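Local coordinates for hypothetical protein TTHA1281 (Thermus thermophilus, PDB 2E6X), which is of unknown function, a small alpha/beta protein of the DUF3248 family found as a two-chain assembly, at residues Leu13-Gly18 against Val28-Ala33; Asp24-Arg29 against Arg55-Gly60. All coordinates share one frame; numbering follows the deposited sequence.

Contact 1 (Leu13-Gly18 against Val28-Ala33); sequences LVWRMG and VRVGLA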
ATOM      1  N   LEU A  13       5.239  -9.641   1.646  1.00 22.37           N
ATOM      2  CA  LEU A  13       4.839  -8.479   2.442  1.00 22.49           C
ATOM      3  C   LEU A  13       3.349  -8.575   2.756  1.00 23.03           C
ATOM      4  O   LEU A  13       2.563  -9.023   1.920  1.00 24.10           O
ATOM      5  CB  LEU A  13       5.099  -7.195   1.646  1.00 24.37           C
ATOM      6  CG  LEU A  13       6.536  -6.933   1.203  1.00 25.33           C
ATOM      7  CD1 LEU A  13       6.561  -5.635   0.446  1.00 28.79           C
ATOM      8  CD2 LEU A  13       7.459  -6.848   2.409  1.00 27.29           C
ATOM      9  N   VAL A  14       2.965  -8.165   3.957  1.00 22.45           N
ATOM     10  CA  VAL A  14       1.564  -8.197   4.354  1.00 21.45           C
ATOM     11  C   VAL A  14       1.062  -6.773   4.269  1.00 20.70           C
ATOM     12  O   VAL A  14       1.749  -5.843   4.699  1.00 16.23           O
ATOM     13  CB  VAL A  14       1.384  -8.683   5.796  1.00 23.98           C
ATOM     14  CG1 VAL A  14      -0.110  -8.935   6.090  1.00 22.12           C
ATOM     15  CG2 VAL A  14       2.214  -9.942   6.017  1.00 24.60           C
ATOM     16  N   TRP A  15      -0.120  -6.615   3.690  1.00 18.16           N
ATOM     17  CA  TRP A  15      -0.749  -5.315   3.537  1.00 22.94           C
ATOM     18  C   TRP A  15      -2.123  -5.278   4.184  1.00 20.81           C
ATOM     19  O   TRP A  15      -2.913  -6.217   4.019  1.00 20.54           O
ATOM     20  CB  TRP A  15      -0.941  -4.970   2.063  1.00 30.84           C
ATOM     21  CG  TRP A  15       0.314  -4.770   1.321  1.00 37.92           C
ATOM     22  CD1 TRP A  15       1.063  -5.729   0.688  1.00 41.90           C
ATOM     23  CD2 TRP A  15       1.023  -3.540   1.169  1.00 42.16           C
ATOM     24  NE1 TRP A  15       2.197  -5.164   0.155  1.00 44.71           N
ATOM     25  CE2 TRP A  15       2.198  -3.823   0.437  1.00 43.19           C
ATOM     26  CE3 TRP A  15       0.784  -2.223   1.584  1.00 44.28           C
ATOM     27  CZ2 TRP A  15       3.128  -2.836   0.109  1.00 44.83           C
ATOM     28  CZ3 TRP A  15       1.720  -1.238   1.253  1.00 43.53           C
ATOM     29  CH2 TRP A  15       2.875  -1.555   0.524  1.00 44.88           C
ATOM     30  N   ARG A  16      -2.404  -4.195   4.923  1.00 18.51           N
ATOM     31  CA  ARG A  16      -3.705  -3.985   5.556  1.00 14.34           C
ATOM     32  C   ARG A  16      -3.999  -2.501   5.437  1.00 18.56           C
ATOM     33  O   ARG A  16      -3.085  -1.667   5.500  1.00 16.73           O
ATOM     34  CB  ARG A  16      -3.693  -4.365   7.044  1.00 16.80           C
ATOM     35  CG  ARG A  16      -3.463  -5.873   7.352  1.00 15.57           C
ATOM     36  CD  ARG A  16      -4.633  -6.754   6.922  1.00 18.39           C
ATOM     37  NE  ARG A  16      -4.423  -8.139   7.364  1.00 14.48           N
ATOM     38  CZ  ARG A  16      -3.781  -9.070   6.661  1.00 21.29           C
ATOM     39  NH1 ARG A  16      -3.295  -8.779   5.458  1.00 18.02           N
ATOM     40  NH2 ARG A  16      -3.600 -10.285   7.185  1.00 17.10           N
HETATM   41  N   MSE A  17      -5.265  -2.149   5.265  1.00 17.13           N
HETATM   42  CA  MSE A  17      -5.602  -0.738   5.160  1.00 19.75           C
HETATM   43  C   MSE A  17      -6.990  -0.465   5.672  1.00 18.29           C
HETATM   44  O   MSE A  17      -7.804  -1.372   5.790  1.00 17.89           O
HETATM   45  CB  MSE A  17      -5.525  -0.304   3.724  1.00 25.08           C
HETATM   46  CG  MSE A  17      -6.351  -1.208   2.879  1.00 36.75           C
HETATM   47 SE   MSE A  17      -5.953  -0.885   1.094  1.00 60.09          SE
HETATM   48  CE  MSE A  17      -6.052   1.061   1.069  1.00 45.97           C
ATOM     49  N   GLY A  18      -7.250   0.814   5.934  1.00 13.59           N
ATOM     50  CA  GLY A  18      -8.539   1.229   6.440  1.00 14.66           C
ATOM     51  C   GLY A  18      -8.398   2.622   7.027  1.00 16.07           C
ATOM     52  O   GLY A  18      -7.287   3.193   7.134  1.00  6.70           O
ATOM     53  N   VAL A  28      -2.236   2.818   5.753  1.00  8.09           N
ATOM     54  CA  VAL A  28      -1.763   1.612   5.088  1.00  7.69           C
ATOM     55  C   VAL A  28      -0.700   1.017   5.990  1.00 10.48           C
ATOM     56  O   VAL A  28       0.265   1.713   6.409  1.00  9.19           O
ATOM     57  CB  VAL A  28      -1.197   1.932   3.715  1.00 10.92           C
ATOM     58  CG1 VAL A  28      -0.440   0.718   3.143  1.00  8.85           C
ATOM     59  CG2 VAL A  28      -2.380   2.326   2.804  1.00 13.44           C
ATOM     60  N   ARG A  29      -0.894  -0.239   6.366  1.00  8.28           N
ATOM     61  CA  ARG A  29       0.115  -0.876   7.203  1.00 14.76           C
ATOM     62  C   ARG A  29       0.806  -1.937   6.370  1.00 13.28           C
ATOM     63  O   ARG A  29       0.137  -2.695   5.654  1.00 13.56           O
ATOM     64  CB  ARG A  29      -0.511  -1.501   8.458  1.00 13.96           C
ATOM     65  CG  ARG A  29      -1.099  -0.472   9.354  1.00 16.23           C
ATOM     66  CD  ARG A  29      -1.860  -1.106  10.492  1.00 11.81           C
ATOM     67  NE  ARG A  29      -2.267  -0.067  11.443  1.00 12.06           N
ATOM     68  CZ  ARG A  29      -3.152  -0.259  12.403  1.00 10.09           C
ATOM     69  NH1 ARG A  29      -3.721  -1.464  12.537  1.00  8.01           N
ATOM     70  NH2 ARG A  29      -3.494   0.757  13.200  1.00 12.08           N
ATOM     71  N   VAL A  30       2.133  -1.980   6.461  1.00 14.38           N
ATOM     72  CA  VAL A  30       2.918  -2.957   5.707  1.00 14.88           C
ATOM     73  C   VAL A  30       4.061  -3.575   6.528  1.00 12.77           C
ATOM     74  O   VAL A  30       4.701  -2.904   7.348  1.00 11.07           O
ATOM     75  CB  VAL A  30       3.505  -2.319   4.428  1.00 12.15           C
ATOM     76  CG1 VAL A  30       4.528  -1.218   4.790  1.00 12.54           C
ATOM     77  CG2 VAL A  30       4.184  -3.386   3.593  1.00 12.47           C
ATOM     78  N   GLY A  31       4.314  -4.857   6.309  1.00 12.32           N
ATOM     79  CA  GLY A  31       5.376  -5.527   7.035  1.00 11.43           C
ATOM     80  C   GLY A  31       5.665  -6.879   6.396  1.00 13.28           C
ATOM     81  O   GLY A  31       4.971  -7.277   5.457  1.00 12.91           O
ATOM     82  N   LEU A  32       6.690  -7.564   6.880  1.00 13.60           N
ATOM     83  CA  LEU A  32       6.997  -8.895   6.356  1.00 18.25           C
ATOM     84  C   LEU A  32       5.927  -9.859   6.811  1.00 17.57           C
ATOM     85  O   LEU A  32       5.249  -9.613   7.816  1.00 15.45           O
ATOM     86  CB  LEU A  32       8.339  -9.395   6.879  1.00 19.70           C
ATOM     87  CG  LEU A  32       9.590  -8.763   6.281  1.00 24.46           C
ATOM     88  CD1 LEU A  32      10.801  -9.314   6.993  1.00 23.56           C
ATOM     89  CD2 LEU A  32       9.643  -9.056   4.777  1.00 25.00           C
ATOM     90  N   ALA A  33       5.801 -10.979   6.104  1.00 20.77           N
ATOM     91  CA  ALA A  33       4.808 -11.997   6.469  1.00 20.65           C
ATOM     92  C   ALA A  33       5.003 -12.483   7.914  1.00 19.83           C
ATOM     93  O   ALA A  33       4.044 -12.816   8.595  1.00 21.67           O
ATOM     94  CB  ALA A  33       4.884 -13.194   5.506  1.00 23.55           C
TER
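Val14 with Gly31 and Arg16 with Arg29 are the hydrogen-bonded pairs of an antiparallel hairpin whose two strands run at 162° to each other. Each pair makes two backbone bonds. Val14 N gives the shortest, 2.7 Å to Gly31 O, and the return bond from Gly31 N to Val14 O is longer and more bent. Glycine sets no side chain beside that of Val14. Around Arg16 and Arg29 the bonds are more even, with Arg29 N 2.8 Å from Arg16 O and almost straight. CA-H...O contacts such as Val30 CA to Val14 O, 3.3 Å, fill in between these bonds.

The apolar contacts centre on the Trp15 indole, on the face of the sheet it shares with Met17 (selenomethionine, replacing methionine), Val28 and Val30. With chi1 at -66° Trp15 CG lies beside its own backbone N, and the ring swings over the partner strand, broad enough to meet two valines. Val30 CG2 sits over one ring face, 3.6 Å from the centroid of the six-membered ring, in a CH-pi contact. Val28 CG1 instead meets the ring at its edge, 3.5 Å from CZ3 of Trp15. Near the hairpin's open end Leu13 CD2 touches Leu32 CD2 at 3.9 Å.

The charged groups lie on the other face. Arg16 folds back so that its NH1 bonds Trp15 O at 3.0 Å, approaching from above the carbonyl plane. The extended Arg29 reaches away to Glu65 and to Pro43 O.

Phe39 of helix 36-41 packs on Val14, Arg16 and Arg29, while Trp15 and Met17 meet Met17 and Trp15 of the second subunit. Strand 26-32 is central: antiparallel to 13-19, and parallel to 62-66, where Val28 and Val30 bond the backbone of Arg63, Glu65 and Val67.

Contact 2 (Asp24-Arg29 against Arg55-Gly60); sequences DVLVVR and RLVQEG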
ATOM      1  N   ASP A  24      -9.696  11.692   9.835  1.00 10.45           N
ATOM      2  CA  ASP A  24     -10.025  11.430   8.455  1.00 11.92           C
ATOM      3  C   ASP A  24      -8.738  11.106   7.678  1.00 11.63           C
ATOM      4  O   ASP A  24      -8.311  11.867   6.832  1.00 10.79           O
ATOM      5  CB  ASP A  24     -10.725  12.667   7.901  1.00  9.15           C
ATOM      6  CG  ASP A  24     -11.330  12.422   6.548  1.00 14.53           C
ATOM      7  OD1 ASP A  24     -11.938  11.361   6.383  1.00 18.07           O
ATOM      8  OD2 ASP A  24     -11.184  13.272   5.663  1.00 20.14           O
ATOM      9  N   VAL A  25      -8.134   9.959   7.975  1.00 11.40           N
ATOM     10  CA  VAL A  25      -6.886   9.562   7.328  1.00  7.35           C
ATOM     11  C   VAL A  25      -6.891   8.077   6.918  1.00  9.24           C
ATOM     12  O   VAL A  25      -7.288   7.210   7.715  1.00  7.40           O
ATOM     13  CB  VAL A  25      -5.724   9.808   8.287  1.00 11.40           C
ATOM     14  CG1 VAL A  25      -4.433   9.292   7.693  1.00 10.78           C
ATOM     15  CG2 VAL A  25      -5.588  11.339   8.580  1.00  9.98           C
ATOM     16  N   LEU A  26      -6.441   7.802   5.692  1.00  9.66           N
ATOM     17  CA  LEU A  26      -6.343   6.420   5.224  1.00  9.04           C
ATOM     18  C   LEU A  26      -5.016   5.872   5.754  1.00  7.62           C
ATOM     19  O   LEU A  26      -3.967   6.476   5.542  1.00  8.31           O
ATOM     20  CB  LEU A  26      -6.335   6.321   3.689  1.00  7.74           C
ATOM     21  CG  LEU A  26      -6.001   4.875   3.239  1.00  9.65           C
ATOM     22  CD1 LEU A  26      -7.260   3.978   3.475  1.00 10.03           C
ATOM     23  CD2 LEU A  26      -5.589   4.842   1.762  1.00 12.97           C
ATOM     24  N   VAL A  27      -5.069   4.742   6.456  1.00  8.29           N
ATOM     25  CA  VAL A  27      -3.842   4.155   6.978  1.00  8.95           C
ATOM     26  C   VAL A  27      -3.479   2.891   6.187  1.00  9.15           C
ATOM     27  O   VAL A  27      -4.332   2.040   5.888  1.00  9.07           O
ATOM     28  CB  VAL A  27      -3.983   3.806   8.498  1.00  8.17           C
ATOM     29  CG1 VAL A  27      -2.753   3.083   9.006  1.00  6.86           C
ATOM     30  CG2 VAL A  27      -4.240   5.116   9.329  1.00  8.36           C
ATOM     31  N   VAL A  28      -2.236   2.818   5.753  1.00  8.09           N
ATOM     32  CA  VAL A  28      -1.763   1.612   5.088  1.00  7.69           C
ATOM     33  C   VAL A  28      -0.700   1.017   5.990  1.00 10.48           C
ATOM     34  O   VAL A  28       0.265   1.713   6.409  1.00  9.19           O
ATOM     35  CB  VAL A  28      -1.197   1.932   3.715  1.00 10.92           C
ATOM     36  CG1 VAL A  28      -0.440   0.718   3.143  1.00  8.85           C
ATOM     37  CG2 VAL A  28      -2.380   2.326   2.804  1.00 13.44           C
ATOM     38  N   ARG A  29      -0.894  -0.239   6.366  1.00  8.28           N
ATOM     39  CA  ARG A  29       0.115  -0.876   7.203  1.00 14.76           C
ATOM     40  C   ARG A  29       0.806  -1.937   6.370  1.00 13.28           C
ATOM     41  O   ARG A  29       0.137  -2.695   5.654  1.00 13.56           O
ATOM     42  CB  ARG A  29      -0.511  -1.501   8.458  1.00 13.96           C
ATOM     43  CG  ARG A  29      -1.099  -0.472   9.354  1.00 16.23           C
ATOM     44  CD  ARG A  29      -1.860  -1.106  10.492  1.00 11.81           C
ATOM     45  NE  ARG A  29      -2.267  -0.067  11.443  1.00 12.06           N
ATOM     46  CZ  ARG A  29      -3.152  -0.259  12.403  1.00 10.09           C
ATOM     47  NH1 ARG A  29      -3.721  -1.464  12.537  1.00  8.01           N
ATOM     48  NH2 ARG A  29      -3.494   0.757  13.200  1.00 12.08           N
ATOM     49  N   ARG A  55     -10.551   9.266  -2.651  1.00 10.93           N
ATOM     50  CA  ARG A  55     -10.562  10.654  -2.187  1.00 12.91           C
ATOM     51  C   ARG A  55      -9.384  10.951  -1.224  1.00 10.68           C
ATOM     52  O   ARG A  55      -8.659  11.939  -1.358  1.00 11.47           O
ATOM     53  CB  ARG A  55     -11.889  10.953  -1.469  1.00 13.34           C
ATOM     54  CG  ARG A  55     -11.882  12.298  -0.712  1.00 28.08           C
ATOM     55  CD  ARG A  55     -13.208  12.643  -0.004  1.00 31.35           C
ATOM     56  NE  ARG A  55     -13.435  11.931   1.262  1.00 34.02           N
ATOM     57  CZ  ARG A  55     -12.815  12.204   2.416  1.00 35.47           C
ATOM     58  NH1 ARG A  55     -11.923  13.182   2.479  1.00 33.68           N
ATOM     59  NH2 ARG A  55     -13.082  11.491   3.512  1.00 33.54           N
ATOM     60  N   LEU A  56      -9.206  10.065  -0.267  1.00  7.14           N
ATOM     61  CA  LEU A  56      -8.161  10.230   0.733  1.00  8.21           C
ATOM     62  C   LEU A  56      -6.760  10.162   0.108  1.00  6.70           C
ATOM     63  O   LEU A  56      -5.877  10.955   0.463  1.00  9.63           O
ATOM     64  CB  LEU A  56      -8.380   9.183   1.834  1.00  6.81           C
ATOM     65  CG  LEU A  56      -9.609   9.456   2.739  1.00  8.38           C
ATOM     66  CD1 LEU A  56      -9.844   8.265   3.644  1.00 12.53           C
ATOM     67  CD2 LEU A  56      -9.399  10.752   3.614  1.00  7.55           C
ATOM     68  N   VAL A  57      -6.552   9.260  -0.837  1.00  6.70           N
ATOM     69  CA  VAL A  57      -5.237   9.177  -1.459  1.00  9.30           C
ATOM     70  C   VAL A  57      -5.046  10.437  -2.282  1.00  9.96           C
ATOM     71  O   VAL A  57      -4.021  11.103  -2.169  1.00  7.25           O
ATOM     72  CB  VAL A  57      -5.095   7.927  -2.353  1.00  7.47           C
ATOM     73  CG1 VAL A  57      -3.675   7.962  -3.080  1.00 11.11           C
ATOM     74  CG2 VAL A  57      -5.202   6.671  -1.461  1.00  6.70           C
ATOM     75  N   GLN A  58      -6.038  10.776  -3.092  1.00  8.58           N
ATOM     76  CA  GLN A  58      -5.910  11.998  -3.886  1.00 10.21           C
ATOM     77  C   GLN A  58      -5.657  13.248  -3.037  1.00 10.90           C
ATOM     78  O   GLN A  58      -4.892  14.096  -3.459  1.00 11.20           O
ATOM     79  CB  GLN A  58      -7.133  12.198  -4.796  1.00  8.50           C
ATOM     80  CG  GLN A  58      -7.180  11.112  -5.889  1.00 10.35           C
ATOM     81  CD  GLN A  58      -8.176  11.421  -6.968  1.00 10.17           C
ATOM     82  OE1 GLN A  58      -9.258  11.877  -6.687  1.00 12.71           O
ATOM     83  NE2 GLN A  58      -7.803  11.172  -8.220  1.00 12.07           N
ATOM     84  N   GLU A  59      -6.276  13.383  -1.866  1.00  7.76           N
ATOM     85  CA  GLU A  59      -5.979  14.585  -1.058  1.00 10.88           C
ATOM     86  C   GLU A  59      -4.670  14.442  -0.241  1.00 11.73           C
ATOM     87  O   GLU A  59      -4.288  15.334   0.530  1.00  8.06           O
ATOM     88  CB  GLU A  59      -7.141  14.886  -0.123  1.00 15.41           C
ATOM     89  CG  GLU A  59      -8.469  14.946  -0.853  1.00 18.97           C
ATOM     90  CD  GLU A  59      -9.652  15.123   0.065  1.00 21.27           C
ATOM     91  OE1 GLU A  59      -9.695  14.489   1.146  1.00 17.43           O
ATOM     92  OE2 GLU A  59     -10.567  15.876  -0.313  1.00 26.06           O
ATOM     93  N   GLY A  60      -3.964  13.334  -0.417  1.00  7.28           N
ATOM     94  CA  GLY A  60      -2.748  13.163   0.350  1.00 12.77           C
ATOM     95  C   GLY A  60      -2.959  12.829   1.825  1.00 12.59           C
ATOM     96  O   GLY A  60      -1.985  12.829   2.611  1.00 10.13           O
TER
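Asp24 and Arg55 each hold CG anti to the backbone N (chi1 -170° and 169°), and a bend at chi3 of Arg55, 78°, turns its guanidinium to meet the carboxylate. The two groups come from opposite directions and are nearly coplanar. The grip is end-on: Arg55 NH2 to Asp24 OD1 is 3.1 Å and Arg55 NH1 to Asp24 OD2 is 3.3 Å, both oxygens accepting through their syn lone pairs. Arg55 NH2 adds a weak bond to Asp24 OD2, 3.4 Å. Arginine suits this place because its planar end can bind two oxygens at once.

Next to the ion pair the contact is mainly apolar. The fork of Leu56 divides the work: CD2 lies against the carbonyl of Asp24, 3.6 Å from its O, while CD1 reaches Leu26 CB at 4.0 Å. Leu56 CG also lies over one face of the Arg55 guanidinium. Leu26 and Leu56 are long enough to meet between strand and helix, and Val57 offers one methyl, CG2, 3.7 Å from Leu26 CD2. Val62 of the next strand touches both Leu26 and Val57.

The helix ends in a Schellman motif. Gly60 has positive phi, where a side chain would jam against the preceding carbonyl O.

Arg55 NH1 to Glu59 OE1, 2.9 Å, is a second salt bridge, its hydrogen bond weak because the angle is poor; Glu59 also pairs with Arg61. The guanidinium probably helps keep both acids ionised and offsets the repulsion between Asp24 OD2 and Glu59 OE1, 4.9 Å apart. The network ties the last turn of helix 50-58 to the loop leading into strand 26-32, toward the surface, while the leucines and Val57 stay buried.

From the N terminus the chain passes through helix 2-8 into strand 13-19, then turns and comes back along strand 26-32; contact 1 closes this short hairpin loop. Contact 2 begins on the same returning stretch and closes a longer excursion through helices 36-41 and 50-58. The two cross rather than nest, since contact 2 starts inside the contact 1 loop and ends beyond it; they share Val28 and Arg29. They also touch directly: Gly18 O lies 2.8 Å from Val27 N, probably hydrogen-bonded, and Met17 CE packs on Leu26 CD2. Strand 26-32 thereby joins strand 13-19 to helix 50-58, and both contacts reach the second subunit.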